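Local coordinates for protein esterase YbfF (Escherichia coli, PDB 3BF7) that probably hydrolyses ester and thioester substrates, as an alpha/beta hydrolase whose helical cap helps to form the substrate-binding crevice, at residues A[9-14]-A[38-43]; A[29-34]-A[235-240]; A[126-131]-A[173-178]; A[188-193]-A[218-223]. The protein carries 1 engineered substitution. One frame throughout, in Å; residues are numbered along the deposited sequence.

How the contacts relate
From the N terminus, the chain leaves the edge strand 5-8 and closes its first loop at contact 1, where 9-14 meets the turn after helix 33-39. Before that loop has closed, 29-34 opens contact 2, so the two cross; contact 2 closes only at 235-240, some 200 residues later, bringing the start of helix 33-39 against the short helix 236-239. Contacts 3 and 4 lie one after the other within this long span. Contact 3 joins helices 125-136 and 175-180 of the cap. Contact 4 fastens the loop before strand 198-201 to the end of helix 214-220. Contacts 1 and 3 lie on opposite sides of the molecule, their centres about 36 Å apart.

Contact 1: residues A[9-14]-A[38-43]; sequences TAQNQH and DLVNDH
Asn12 and Asn41 both hold CG anti to the carbonyl carbon (chi1 -57° and -77°), which swings their amides to the same edge of the contact. From there Asn12 ND2 donates to Asn41 O at 2.9 Å, tilted from the carbonyl plane. One water spans the two side chains, accepting a weak bond from Asn12 ND2 and donating to Asn41 OD1. Gln11 N gives a nearly straight bond to Val40 O, also 2.9 Å, and Ala10 CA approaches the same oxygen at 3.3 Å in a CA-H...O contact. Gln11 and Asn41 lie side by side, amide planes 86° apart; the N-H of Gln11 NE2 is poorly aimed at Asn41 OD1, making the 3.0 Å only a close approach. Asn41 ND2 donates a hydrogen bond to Asp38 O at 2.7 Å, beside the bond from Asn41 N; an alanine here would probably leave Asp38 O one donor short and the bridging water without this anchor. A second water links His14 N to Asp42 O; the Asp42 carboxylate salt-bridges Arg249. The carbonyls of Val40 and Asn41 take the loop's direct bonds and two waters add bridges, so the join rests on polar backbone groups more than apolar packing.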
loop_
_atom_site.group_PDB
_atom_site.type_symbol
_atom_site.label_atom_id
_atom_site.label_comp_id
_atom_site.label_asym_id
_atom_site.label_seq_id
_atom_site.Cartn_x
_atom_site.Cartn_y
_atom_site.Cartn_z
ATOM N N THR A 9 8.048 11.780 -14.756
ATOM C CA THR A 9 7.732 13.201 -14.772
ATOM C C THR A 9 6.338 13.468 -15.329
ATOM O O THR A 9 5.887 12.799 -16.257
ATOM C CB THR A 9 8.767 13.972 -15.611
ATOM O OG1 THR A 9 10.074 13.753 -15.065
ATOM C CG2 THR A 9 8.463 15.464 -15.602
ATOM N N ALA A 10 5.658 14.451 -14.745
ATOM C CA ALA A 10 4.317 14.822 -15.179
ATOM C C ALA A 10 4.321 15.149 -16.666
ATOM O O ALA A 10 5.244 15.795 -17.167
ATOM C CB ALA A 10 3.829 16.025 -14.384
ATOM N N GLN A 11 3.288 14.702 -17.370
ATOM C CA GLN A 11 3.181 14.955 -18.801
ATOM C C GLN A 11 2.802 16.410 -19.055
ATOM O O GLN A 11 2.944 16.916 -20.170
ATOM C CB GLN A 11 2.139 14.021 -19.420
ATOM C CG GLN A 11 2.482 12.546 -19.272
ATOM C CD GLN A 11 1.408 11.632 -19.828
ATOM O OE1 GLN A 11 1.533 10.408 -19.778
ATOM N NE2 GLN A 11 0.343 12.221 -20.360
ATOM N N ASN A 12 2.325 17.073 -18.006
ATOM C CA ASN A 12 1.920 18.473 -18.077
ATOM C C ASN A 12 2.234 19.154 -16.746
ATOM O O ASN A 12 1.964 18.598 -15.682
ATOM C CB ASN A 12 0.418 18.574 -18.354
ATOM C CG ASN A 12 0.007 17.859 -19.625
ATOM O OD1 ASN A 12 0.382 18.259 -20.726
ATOM N ND2 ASN A 12 -0.769 16.790 -19.477
ATOM N N GLN A 13 2.806 20.353 -16.806
ATOM C CA GLN A 13 3.141 21.102 -15.597
ATOM C C GLN A 13 1.894 21.799 -15.060
ATOM O O GLN A 13 1.267 22.589 -15.765
ATOM C CB GLN A 13 4.220 22.143 -15.899
ATOM C CG GLN A 13 5.555 21.892 -15.214
ATOM C CD GLN A 13 5.431 21.796 -13.704
ATOM O OE1 GLN A 13 4.732 22.590 -13.075
ATOM N NE2 GLN A 13 6.122 20.828 -13.115
ATOM N N HIS A 14 1.539 21.508 -13.812
ATOM C CA HIS A 14 0.358 22.103 -13.195
ATOM C C HIS A 14 0.619 22.616 -11.785
ATOM O O HIS A 14 -0.313 22.930 -11.047
ATOM C CB HIS A 14 -0.778 21.080 -13.171
ATOM C CG HIS A 14 -1.278 20.705 -14.529
ATOM N ND1 HIS A 14 -2.183 21.473 -15.229
ATOM C CD2 HIS A 14 -0.977 19.654 -15.330
ATOM C CE1 HIS A 14 -2.421 20.909 -16.401
ATOM N NE2 HIS A 14 -1.701 19.805 -16.486
ATOM N N ASP A 38 -2.776 7.443 -14.517
ATOM C CA ASP A 38 -3.714 8.546 -14.665
ATOM C C ASP A 38 -3.163 9.815 -14.023
ATOM O O ASP A 38 -3.212 10.898 -14.609
ATOM C CB ASP A 38 -5.063 8.187 -14.031
ATOM C CG ASP A 38 -6.063 9.317 -14.118
ATOM O OD1 ASP A 38 -6.017 10.220 -13.256
ATOM O OD2 ASP A 38 -6.887 9.307 -15.058
ATOM N N LEU A 39 -2.615 9.675 -12.824
ATOM C CA LEU A 39 -2.088 10.820 -12.098
ATOM C C LEU A 39 -0.839 11.456 -12.710
ATOM O O LEU A 39 -0.547 12.619 -12.441
ATOM C CB LEU A 39 -1.836 10.420 -10.642
ATOM C CG LEU A 39 -3.118 10.028 -9.893
ATOM C CD1 LEU A 39 -2.773 9.337 -8.585
ATOM C CD2 LEU A 39 -3.971 11.269 -9.647
ATOM N N VAL A 40 -0.116 10.711 -13.542
ATOM C CA VAL A 40 1.092 11.243 -14.173
ATOM C C VAL A 40 0.759 12.292 -15.240
ATOM O O VAL A 40 1.645 12.987 -15.738
ATOM C CB VAL A 40 1.943 10.110 -14.813
ATOM C CG1 VAL A 40 1.252 9.565 -16.050
ATOM C CG2 VAL A 40 3.335 10.626 -15.147
ATOM N N ASN A 41 -0.517 12.406 -15.592
ATOM C CA ASN A 41 -0.931 13.393 -16.583
ATOM C C ASN A 41 -0.651 14.798 -16.065
ATOM O O ASN A 41 -0.332 15.705 -16.840
ATOM C CB ASN A 41 -2.424 13.253 -16.896
ATOM C CG ASN A 41 -2.722 12.081 -17.812
ATOM O OD1 ASN A 41 -2.274 12.046 -18.959
ATOM N ND2 ASN A 41 -3.486 11.116 -17.312
ATOM N N ASP A 42 -0.751 14.972 -14.748
ATOM C CA ASP A 42 -0.534 16.277 -14.138
ATOM C C ASP A 42 0.263 16.283 -12.830
ATOM O O ASP A 42 0.207 17.252 -12.072
ATOM C CB ASP A 42 -1.884 16.974 -13.934
ATOM C CG ASP A 42 -2.889 16.109 -13.198
ATOM O OD1 ASP A 42 -2.658 14.887 -13.070
ATOM O OD2 ASP A 42 -3.925 16.654 -12.759
ATOM N N HIS A 43 1.002 15.209 -12.566
ATOM C CA HIS A 43 1.829 15.126 -11.358
ATOM C C HIS A 43 3.078 14.311 -11.622
ATOM O O HIS A 43 3.067 13.404 -12.450
ATOM C CB HIS A 43 1.130 14.391 -10.205
ATOM C CG HIS A 43 -0.173 14.980 -9.781
ATOM N ND1 HIS A 43 -1.349 14.748 -10.460
ATOM C CD2 HIS A 43 -0.497 15.752 -8.718
ATOM C CE1 HIS A 43 -2.342 15.350 -9.830
ATOM N NE2 HIS A 43 -1.852 15.967 -8.770
HETATM O O HOH W 1 -2.105 14.472 -20.366
HETATM O O HOH W 2 2.032 19.528 -11.892
#

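Contact 2: residues A[29-34]-A[235-240]; sequences LDNLGV and WVHAEK
Beside the presumed catalytic centre of this alpha/beta hydrolase, Asn31 and His237 meet where the loop leading into helix 33-39 faces the short helix 236-239. That helix begins two residues after His234, which, with Ser89 and Asp113, probably forms the Ser-His-Asp triad. His237 points toward the loop, its CG lodged between the backbone N and the carbonyl carbon (chi1 53°), a turn that carries the NE2/CD2 edge of the imidazole to Asn31. The amide stands almost square to the ring, the planes 88° apart. Asn31 ND2 is 2.8 Å from His237 NE2, yet the angle is too poor for a hydrogen bond. Next to it His237 CD2 lies 3.4 Å from Asn31 O, which sits in the ring plane. Leu32 CD1 touches His237 NE2 obliquely at 4.0 Å, and Val34 CG1 reaches His237 O at 3.8 Å. Asn31 ND2 also comes to the indole edge, 4.0 Å from Trp235 CD1. Beyond the segments, His88 meets His237 edge-to-face, and Phe161 of helix 156-163 touches both Asn31 and Trp235. An alanine in place of His237 would probably open a gap between Asn31 and His88 and let the Asn31 amide turn more readily. Such an arrangement, with residues after the putative catalytic histidine against the loop that follows strand 19-22, fits the active-site surroundings of the alpha/beta hydrolase fold.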
loop_
_atom_site.group_PDB
_atom_site.type_symbol
_atom_site.label_atom_id
_atom_site.label_comp_id
_atom_site.label_asym_id
_atom_site.label_seq_id
_atom_site.Cartn_x
_atom_site.Cartn_y
_atom_site.Cartn_z
ATOM N N LEU A 29 5.860 -2.194 -6.454
ATOM C CA LEU A 29 5.579 -0.879 -7.020
ATOM C C LEU A 29 4.649 -0.853 -8.223
ATOM O O LEU A 29 4.089 0.192 -8.544
ATOM C CB LEU A 29 6.889 -0.143 -7.333
ATOM C CG LEU A 29 7.841 -0.661 -8.413
ATOM C CD1 LEU A 29 7.299 -0.339 -9.797
ATOM C CD2 LEU A 29 9.201 -0.009 -8.224
ATOM N N ASP A 30 4.474 -1.987 -8.887
ATOM C CA ASP A 30 3.569 -2.033 -10.023
ATOM C C ASP A 30 2.097 -2.078 -9.598
ATOM O O ASP A 30 1.217 -1.739 -10.389
ATOM C CB ASP A 30 3.875 -3.257 -10.892
ATOM C CG ASP A 30 4.936 -2.983 -11.940
ATOM O OD1 ASP A 30 5.579 -1.914 -11.881
ATOM O OD2 ASP A 30 5.131 -3.844 -12.825
ATOM N N ASN A 31 1.820 -2.456 -8.351
ATOM C CA ASN A 31 0.428 -2.594 -7.930
ATOM C C ASN A 31 -0.473 -1.369 -7.998
ATOM O O ASN A 31 -1.670 -1.511 -8.243
ATOM C CB ASN A 31 0.330 -3.214 -6.538
ATOM C CG ASN A 31 -1.044 -3.811 -6.278
ATOM O OD1 ASN A 31 -1.479 -4.729 -6.980
ATOM N ND2 ASN A 31 -1.740 -3.287 -5.284
ATOM N N LEU A 32 0.064 -0.175 -7.767
ATOM C CA LEU A 32 -0.761 1.027 -7.864
ATOM C C LEU A 32 -0.492 1.733 -9.189
ATOM O O LEU A 32 -0.812 2.911 -9.355
ATOM C CB LEU A 32 -0.499 1.972 -6.687
ATOM C CG LEU A 32 -1.186 1.611 -5.363
ATOM C CD1 LEU A 32 -0.736 0.243 -4.882
ATOM C CD2 LEU A 32 -0.868 2.674 -4.323
ATOM N N GLY A 33 0.089 0.996 -10.131
ATOM C CA GLY A 33 0.387 1.553 -11.438
ATOM C C GLY A 33 -0.851 2.080 -12.140
ATOM O O GLY A 33 -0.779 3.066 -12.875
ATOM N N VAL A 34 -1.993 1.435 -11.920
ATOM C CA VAL A 34 -3.229 1.877 -12.552
ATOM C C VAL A 34 -3.555 3.309 -12.126
ATOM O O VAL A 34 -4.100 4.090 -12.910
ATOM C CB VAL A 34 -4.409 0.933 -12.207
ATOM C CG1 VAL A 34 -4.658 0.916 -10.703
ATOM C CG2 VAL A 34 -5.656 1.370 -12.957
ATOM N N TRP A 235 -8.681 -4.949 -2.625
ATOM C CA TRP A 235 -7.832 -4.300 -3.624
ATOM C C TRP A 235 -8.754 -3.442 -4.491
ATOM O O TRP A 235 -8.959 -3.698 -5.681
ATOM C CB TRP A 235 -7.086 -5.355 -4.454
ATOM C CG TRP A 235 -5.937 -6.001 -3.705
ATOM C CD1 TRP A 235 -4.620 -5.630 -3.736
ATOM C CD2 TRP A 235 -6.019 -7.103 -2.793
ATOM N NE1 TRP A 235 -3.879 -6.435 -2.901
ATOM C CE2 TRP A 235 -4.712 -7.346 -2.311
ATOM C CE3 TRP A 235 -7.070 -7.909 -2.338
ATOM C CZ2 TRP A 235 -4.431 -8.366 -1.394
ATOM C CZ3 TRP A 235 -6.788 -8.923 -1.425
ATOM C CH2 TRP A 235 -5.477 -9.141 -0.965
ATOM N N VAL A 236 -9.316 -2.414 -3.856
ATOM C CA VAL A 236 -10.269 -1.508 -4.497
ATOM C C VAL A 236 -9.804 -0.940 -5.830
ATOM O O VAL A 236 -10.570 -0.889 -6.792
ATOM C CB VAL A 236 -10.617 -0.319 -3.567
ATOM C CG1 VAL A 236 -11.870 0.384 -4.073
ATOM C CG2 VAL A 236 -10.810 -0.802 -2.139
ATOM N N HIS A 237 -8.550 -0.506 -5.879
ATOM C CA HIS A 237 -7.986 0.077 -7.092
ATOM C C HIS A 237 -7.882 -0.923 -8.234
ATOM O O HIS A 237 -7.888 -0.541 -9.405
ATOM C CB HIS A 237 -6.602 0.651 -6.797
ATOM C CG HIS A 237 -5.682 -0.325 -6.139
ATOM N ND1 HIS A 237 -5.885 -0.785 -4.857
ATOM C CD2 HIS A 237 -4.577 -0.959 -6.598
ATOM C CE1 HIS A 237 -4.947 -1.664 -4.555
ATOM N NE2 HIS A 237 -4.141 -1.787 -5.595
ATOM N N ALA A 238 -7.777 -2.204 -7.900
ATOM C CA ALA A 238 -7.676 -3.239 -8.918
ATOM C C ALA A 238 -9.042 -3.556 -9.521
ATOM O O ALA A 238 -9.145 -3.897 -10.700
ATOM C CB ALA A 238 -7.070 -4.501 -8.318
ATOM N N GLU A 239 -10.088 -3.429 -8.712
ATOM C CA GLU A 239 -11.443 -3.730 -9.161
ATOM C C GLU A 239 -12.192 -2.552 -9.771
ATOM O O GLU A 239 -12.869 -2.702 -10.790
ATOM C CB GLU A 239 -12.264 -4.286 -7.997
ATOM C CG GLU A 239 -11.706 -5.562 -7.396
ATOM C CD GLU A 239 -12.542 -6.080 -6.243
ATOM O OE1 GLU A 239 -12.144 -7.088 -5.627
ATOM O OE2 GLU A 239 -13.599 -5.481 -5.951
ATOM N N LYS A 240 -12.076 -1.387 -9.143
ATOM C CA LYS A 240 -12.767 -0.186 -9.607
ATOM C C LYS A 240 -11.815 1.003 -9.653
ATOM O O LYS A 240 -12.015 1.984 -8.941
ATOM C CB LYS A 240 -13.918 0.151 -8.656
ATOM C CG LYS A 240 -14.962 -0.940 -8.468
ATOM C CD LYS A 240 -15.797 -1.142 -9.719
ATOM C CE LYS A 240 -17.068 -1.918 -9.407
ATOM N NZ LYS A 240 -16.788 -3.229 -8.767
#

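Contact 3: residues A[126-131]-A[173-178]; sequences EIFAAI and FNVPVL
Phe128 and Ile131, one helical turn apart, are the residues of helix 125-136 that pack on segment 173-178 within the helical cap, the insertion between core strands 106-112 and 198-201. Just ahead of them Ile127 faces another way, against Val158 and Leu162 of helix 156-163, so this helix serves two cap neighbours at once. Phe128 has CG swung to the side of the backbone N (chi1 -88°), and the ring reaches across to the first turn of helix 175-180. Its flank, CD1, lies 4.2 Å from Val175 CG1. Its tip, CZ, meets Leu178, 4.2 Å from Leu178 CB and 3.8 Å from Leu178 O. Trp179 and Phe26 both meet the Phe128 ring edge-to-face, and Phe26 does the same to Phe173; since Phe26 belongs to the core loop after strand 19-22, this aromatic cluster joins cap to core. Ile131 points toward the other segment and divides its work between two branches, while its carbonyl accepts from Trp171 NE1 and from Ser135 OG. No hydrogen bond crosses between the segments: the contact is van der Waals in kind, mostly between apolar side chains, with the Phe128 ring also against the carbonyls of Val175 and Leu178. Val175 CG2, itself lying at the edge of the Phe173 ring, receives Ile131 CG2 at 3.7 Å. The longer branch of Ile131 goes on to the ring itself, where CD1 sits equally close, 3.7 Å, to Phe173 CE1 and Phe173 CZ.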
loop_
_atom_site.group_PDB
_atom_site.type_symbol
_atom_site.label_atom_id
_atom_site.label_comp_id
_atom_site.label_asym_id
_atom_site.label_seq_id
_atom_site.Cartn_x
_atom_site.Cartn_y
_atom_site.Cartn_z
ATOM N N GLU A 126 -3.190 -18.942 4.913
ATOM C CA GLU A 126 -3.316 -19.770 3.721
ATOM C C GLU A 126 -2.454 -19.221 2.588
ATOM O O GLU A 126 -1.915 -19.983 1.784
ATOM C CB GLU A 126 -4.786 -19.866 3.319
ATOM C CG GLU A 126 -5.621 -20.505 4.418
ATOM C CD GLU A 126 -7.104 -20.414 4.169
ATOM O OE1 GLU A 126 -7.636 -21.271 3.436
ATOM O OE2 GLU A 126 -7.733 -19.478 4.704
ATOM N N ILE A 127 -2.321 -17.899 2.531
ATOM C CA ILE A 127 -1.476 -17.270 1.521
ATOM C C ILE A 127 -0.015 -17.660 1.800
ATOM O O ILE A 127 0.718 -18.029 0.881
ATOM C CB ILE A 127 -1.668 -15.730 1.527
ATOM C CG1 ILE A 127 -2.991 -15.385 0.833
ATOM C CG2 ILE A 127 -0.495 -15.041 0.841
ATOM C CD1 ILE A 127 -3.394 -13.932 0.958
ATOM N N PHE A 128 0.405 -17.603 3.062
ATOM C CA PHE A 128 1.767 -18.003 3.412
ATOM C C PHE A 128 1.977 -19.480 3.067
ATOM O O PHE A 128 3.041 -19.865 2.585
ATOM C CB PHE A 128 2.032 -17.787 4.906
ATOM C CG PHE A 128 2.533 -16.407 5.253
ATOM C CD1 PHE A 128 3.826 -16.009 4.912
ATOM C CD2 PHE A 128 1.727 -15.521 5.960
ATOM C CE1 PHE A 128 4.307 -14.748 5.276
ATOM C CE2 PHE A 128 2.197 -14.259 6.328
ATOM C CZ PHE A 128 3.491 -13.873 5.986
ATOM N N ALA A 129 0.961 -20.305 3.315
ATOM C CA ALA A 129 1.056 -21.732 3.016
ATOM C C ALA A 129 1.231 -21.953 1.513
ATOM O O ALA A 129 2.017 -22.802 1.085
ATOM C CB ALA A 129 -0.193 -22.456 3.515
ATOM N N ALA A 130 0.495 -21.187 0.715
ATOM C CA ALA A 130 0.575 -21.292 -0.739
ATOM C C ALA A 130 1.955 -20.861 -1.227
ATOM O O ALA A 130 2.551 -21.504 -2.094
ATOM C CB ALA A 130 -0.500 -20.428 -1.383
ATOM N N ILE A 131 2.452 -19.759 -0.672
ATOM C CA ILE A 131 3.764 -19.237 -1.030
ATOM C C ILE A 131 4.845 -20.270 -0.717
ATOM O O ILE A 131 5.724 -20.538 -1.542
ATOM C CB ILE A 131 4.041 -17.922 -0.258
ATOM C CG1 ILE A 131 3.168 -16.804 -0.835
ATOM C CG2 ILE A 131 5.519 -17.557 -0.322
ATOM C CD1 ILE A 131 3.163 -15.535 -0.014
ATOM N N PHE A 173 9.324 -10.789 -2.562
ATOM C CA PHE A 173 9.213 -10.368 -1.173
ATOM C C PHE A 173 9.953 -11.316 -0.227
ATOM O O PHE A 173 10.195 -12.481 -0.548
ATOM C CB PHE A 173 7.739 -10.175 -0.759
ATOM C CG PHE A 173 6.795 -11.226 -1.278
ATOM C CD1 PHE A 173 6.889 -12.545 -0.852
ATOM C CD2 PHE A 173 5.782 -10.883 -2.172
ATOM C CE1 PHE A 173 5.983 -13.507 -1.303
ATOM C CE2 PHE A 173 4.875 -11.835 -2.625
ATOM C CZ PHE A 173 4.977 -13.148 -2.192
ATOM N N ASN A 174 10.327 -10.783 0.932
ATOM C CA ASN A 174 11.093 -11.498 1.955
ATOM C C ASN A 174 10.160 -12.296 2.860
ATOM O O ASN A 174 9.770 -11.830 3.932
ATOM C CB ASN A 174 11.875 -10.467 2.771
ATOM C CG ASN A 174 12.940 -11.087 3.642
ATOM O OD1 ASN A 174 12.990 -12.302 3.819
ATOM N ND2 ASN A 174 13.799 -10.245 4.200
ATOM N N VAL A 175 9.831 -13.513 2.442
ATOM C CA VAL A 175 8.889 -14.342 3.181
ATOM C C VAL A 175 9.172 -14.576 4.667
ATOM O O VAL A 175 8.289 -14.366 5.498
ATOM C CB VAL A 175 8.679 -15.699 2.468
ATOM C CG1 VAL A 175 7.607 -16.507 3.188
ATOM C CG2 VAL A 175 8.272 -15.459 1.017
ATOM N N PRO A 176 10.395 -14.999 5.030
ATOM C CA PRO A 176 10.667 -15.230 6.455
ATOM C C PRO A 176 10.444 -14.005 7.339
ATOM O O PRO A 176 9.954 -14.121 8.460
ATOM C CB PRO A 176 12.126 -15.680 6.458
ATOM C CG PRO A 176 12.269 -16.361 5.135
ATOM C CD PRO A 176 11.539 -15.422 4.204
ATOM N N VAL A 177 10.810 -12.831 6.835
ATOM C CA VAL A 177 10.645 -11.604 7.601
ATOM C C VAL A 177 9.182 -11.178 7.673
ATOM O O VAL A 177 8.716 -10.740 8.725
ATOM C CB VAL A 177 11.508 -10.465 7.015
ATOM C CG1 VAL A 177 11.176 -9.147 7.697
ATOM C CG2 VAL A 177 12.984 -10.791 7.216
ATOM N N LEU A 178 8.452 -11.308 6.569
ATOM C CA LEU A 178 7.043 -10.934 6.585
ATOM C C LEU A 178 6.277 -11.841 7.548
ATOM O O LEU A 178 5.303 -11.418 8.170
ATOM C CB LEU A 178 6.449 -11.003 5.176
ATOM C CG LEU A 178 7.082 -10.007 4.194
ATOM C CD1 LEU A 178 6.386 -10.106 2.846
ATOM C CD2 LEU A 178 6.982 -8.587 4.744
#

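Contact 4: residues A[188-193]-A[218-223]; sequences WEKIPA and LAQFPQ
Gln220, in the last turn of helix 214-220, sends its side chain across Ile191 and brings its amide to Trp188. The CB lies 3.9 Å from Ile191 CG1, at the root of the contact. From a CG set beside the backbone N (chi1 -63°), the chain then runs out extended, and Gln220 CG passes 3.4 Å from Ile191 O. Gln220 CD lies 3.7 Å from Trp188 NE1. At the tip OE1 takes two bonds. Trp188 NE1 donates at 2.8 Å in an almost straight line (173°), with OE1 in the indole plane at the ring edge and the donor on a carbonyl lone pair. Ile191 N gives the second, 3.0 Å to the same OE1, arriving 20° off the carbonyl plane. The other end of the amide, NE2, donates to Asp216 O and Pro116 O, so both ends are engaged and the rotation of this buried group is fixed. Around this bonded centre the packing is apolar: Ile191 CD1 meets the Phe221 ring obliquely, 3.8 Å from Phe221 CZ, and Ala193 CB touches Pro222 CD. Ala193 CA makes a CA-H...O contact of 3.3 Å with Gln220 O, where the two backbones come nearest. A water donating to both Ile191 O and Ala219 O bridges the exposed margin. Helix 90-101 backs the contact, Met96 touching both Trp188 and Phe221 while Thr99 touches Ile191. The join thus ties the run-in to strand 198-201 to the end of the helix that precedes strand 224-226, the neighbouring parallel strand at the sheet edge.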
loop_
_atom_site.group_PDB
_atom_site.type_symbol
_atom_site.label_atom_id
_atom_site.label_comp_id
_atom_site.label_asym_id
_atom_site.label_seq_id
_atom_site.Cartn_x
_atom_site.Cartn_y
_atom_site.Cartn_z
ATOM N N TRP A 188 -0.501 -2.087 14.780
ATOM C CA TRP A 188 -0.452 -0.641 14.638
ATOM C C TRP A 188 0.062 0.029 15.900
ATOM O O TRP A 188 -0.058 -0.516 16.993
ATOM C CB TRP A 188 -1.865 -0.125 14.342
ATOM C CG TRP A 188 -1.960 1.350 14.142
ATOM C CD1 TRP A 188 -2.637 2.245 14.920
ATOM C CD2 TRP A 188 -1.363 2.106 13.087
ATOM N NE1 TRP A 188 -2.503 3.514 14.411
ATOM C CE2 TRP A 188 -1.728 3.457 13.282
ATOM C CE3 TRP A 188 -0.562 1.772 11.988
ATOM C CZ2 TRP A 188 -1.308 4.475 12.425
ATOM C CZ3 TRP A 188 -0.144 2.783 11.135
ATOM C CH2 TRP A 188 -0.522 4.121 11.357
ATOM N N GLU A 189 0.637 1.215 15.729
ATOM C CA GLU A 189 1.130 2.026 16.835
ATOM C C GLU A 189 0.314 3.313 16.745
ATOM O O GLU A 189 0.451 4.068 15.784
ATOM C CB GLU A 189 2.616 2.341 16.655
ATOM C CG GLU A 189 3.241 3.068 17.835
ATOM C CD GLU A 189 3.247 2.224 19.093
ATOM O OE1 GLU A 189 3.718 1.068 19.021
ATOM O OE2 GLU A 189 2.790 2.711 20.148
ATOM N N LYS A 190 -0.549 3.558 17.725
ATOM C CA LYS A 190 -1.375 4.761 17.692
ATOM C C LYS A 190 -0.541 6.022 17.514
ATOM O O LYS A 190 0.541 6.159 18.092
ATOM C CB LYS A 190 -2.224 4.868 18.960
ATOM C CG LYS A 190 -3.395 3.897 18.999
ATOM C CD LYS A 190 -4.270 4.151 20.218
ATOM C CE LYS A 190 -5.527 3.295 20.192
ATOM N NZ LYS A 190 -5.217 1.842 20.207
ATOM N N ILE A 191 -1.054 6.944 16.707
ATOM C CA ILE A 191 -0.358 8.191 16.427
ATOM C C ILE A 191 -1.158 9.403 16.871
ATOM O O ILE A 191 -2.360 9.309 17.114
ATOM C CB ILE A 191 -0.081 8.341 14.910
ATOM C CG1 ILE A 191 -1.403 8.400 14.136
ATOM C CG2 ILE A 191 0.771 7.178 14.421
ATOM C CD1 ILE A 191 -1.237 8.676 12.647
ATOM N N PRO A 192 -0.490 10.562 16.998
ATOM C CA PRO A 192 -1.185 11.784 17.408
ATOM C C PRO A 192 -2.101 12.211 16.264
ATOM O O PRO A 192 -1.902 11.811 15.115
ATOM C CB PRO A 192 -0.047 12.780 17.619
ATOM C CG PRO A 192 1.118 11.909 17.974
ATOM C CD PRO A 192 0.968 10.766 17.005
ATOM N N ALA A 193 -3.096 13.029 16.574
ATOM C CA ALA A 193 -4.021 13.492 15.556
ATOM C C ALA A 193 -3.314 14.316 14.486
ATOM O O ALA A 193 -2.419 15.113 14.783
ATOM C CB ALA A 193 -5.124 14.322 16.201
ATOM N N LEU A 218 -10.973 8.299 13.595
ATOM C CA LEU A 218 -11.186 9.729 13.804
ATOM C C LEU A 218 -10.289 10.329 14.882
ATOM O O LEU A 218 -9.964 11.514 14.833
ATOM C CB LEU A 218 -12.655 9.995 14.143
ATOM C CG LEU A 218 -13.638 9.668 13.018
ATOM C CD1 LEU A 218 -15.062 9.852 13.517
ATOM C CD2 LEU A 218 -13.374 10.559 11.812
ATOM N N ALA A 219 -9.883 9.522 15.856
ATOM C CA ALA A 219 -9.015 10.022 16.914
ATOM C C ALA A 219 -7.645 10.383 16.346
ATOM O O ALA A 219 -6.959 11.263 16.863
ATOM C CB ALA A 219 -8.868 8.977 18.011
ATOM N N GLN A 220 -7.255 9.703 15.271
ATOM C CA GLN A 220 -5.961 9.943 14.645
ATOM C C GLN A 220 -6.061 10.823 13.403
ATOM O O GLN A 220 -5.117 11.535 13.070
ATOM C CB GLN A 220 -5.306 8.597 14.330
ATOM C CG GLN A 220 -5.032 7.806 15.604
ATOM C CD GLN A 220 -4.699 6.353 15.347
ATOM O OE1 GLN A 220 -3.531 5.960 15.334
ATOM N NE2 GLN A 220 -5.728 5.547 15.132
ATOM N N PHE A 221 -7.212 10.775 12.735
ATOM C CA PHE A 221 -7.472 11.581 11.544
ATOM C C PHE A 221 -8.823 12.253 11.739
ATOM O O PHE A 221 -9.831 11.867 11.145
ATOM C CB PHE A 221 -7.444 10.696 10.297
ATOM C CG PHE A 221 -6.070 10.207 9.973
ATOM C CD1 PHE A 221 -5.178 11.025 9.293
ATOM C CD2 PHE A 221 -5.617 8.990 10.471
ATOM C CE1 PHE A 221 -3.849 10.646 9.120
ATOM C CE2 PHE A 221 -4.289 8.601 10.303
ATOM C CZ PHE A 221 -3.406 9.433 9.629
ATOM N N PRO A 222 -8.854 13.286 12.591
ATOM C CA PRO A 222 -10.095 14.010 12.871
ATOM C C PRO A 222 -10.843 14.507 11.642
ATOM O O PRO A 222 -12.079 14.503 11.627
ATOM C CB PRO A 222 -9.643 15.144 13.799
ATOM C CG PRO A 222 -8.186 15.316 13.472
ATOM C CD PRO A 222 -7.712 13.900 13.290
ATOM N N GLN A 223 -10.102 14.922 10.618
ATOM C CA GLN A 223 -10.711 15.424 9.391
ATOM C C GLN A 223 -10.751 14.381 8.277
ATOM O O GLN A 223 -10.685 14.709 7.090
ATOM C CB GLN A 223 -9.982 16.685 8.916
ATOM C CG GLN A 223 -10.097 17.845 9.897
ATOM C CD GLN A 223 -9.319 19.068 9.458
ATOM O OE1 GLN A 223 -8.565 19.645 10.240
ATOM N NE2 GLN A 223 -9.502 19.472 8.209
HETATM O O HOH W 3 -4.695 10.167 18.405
#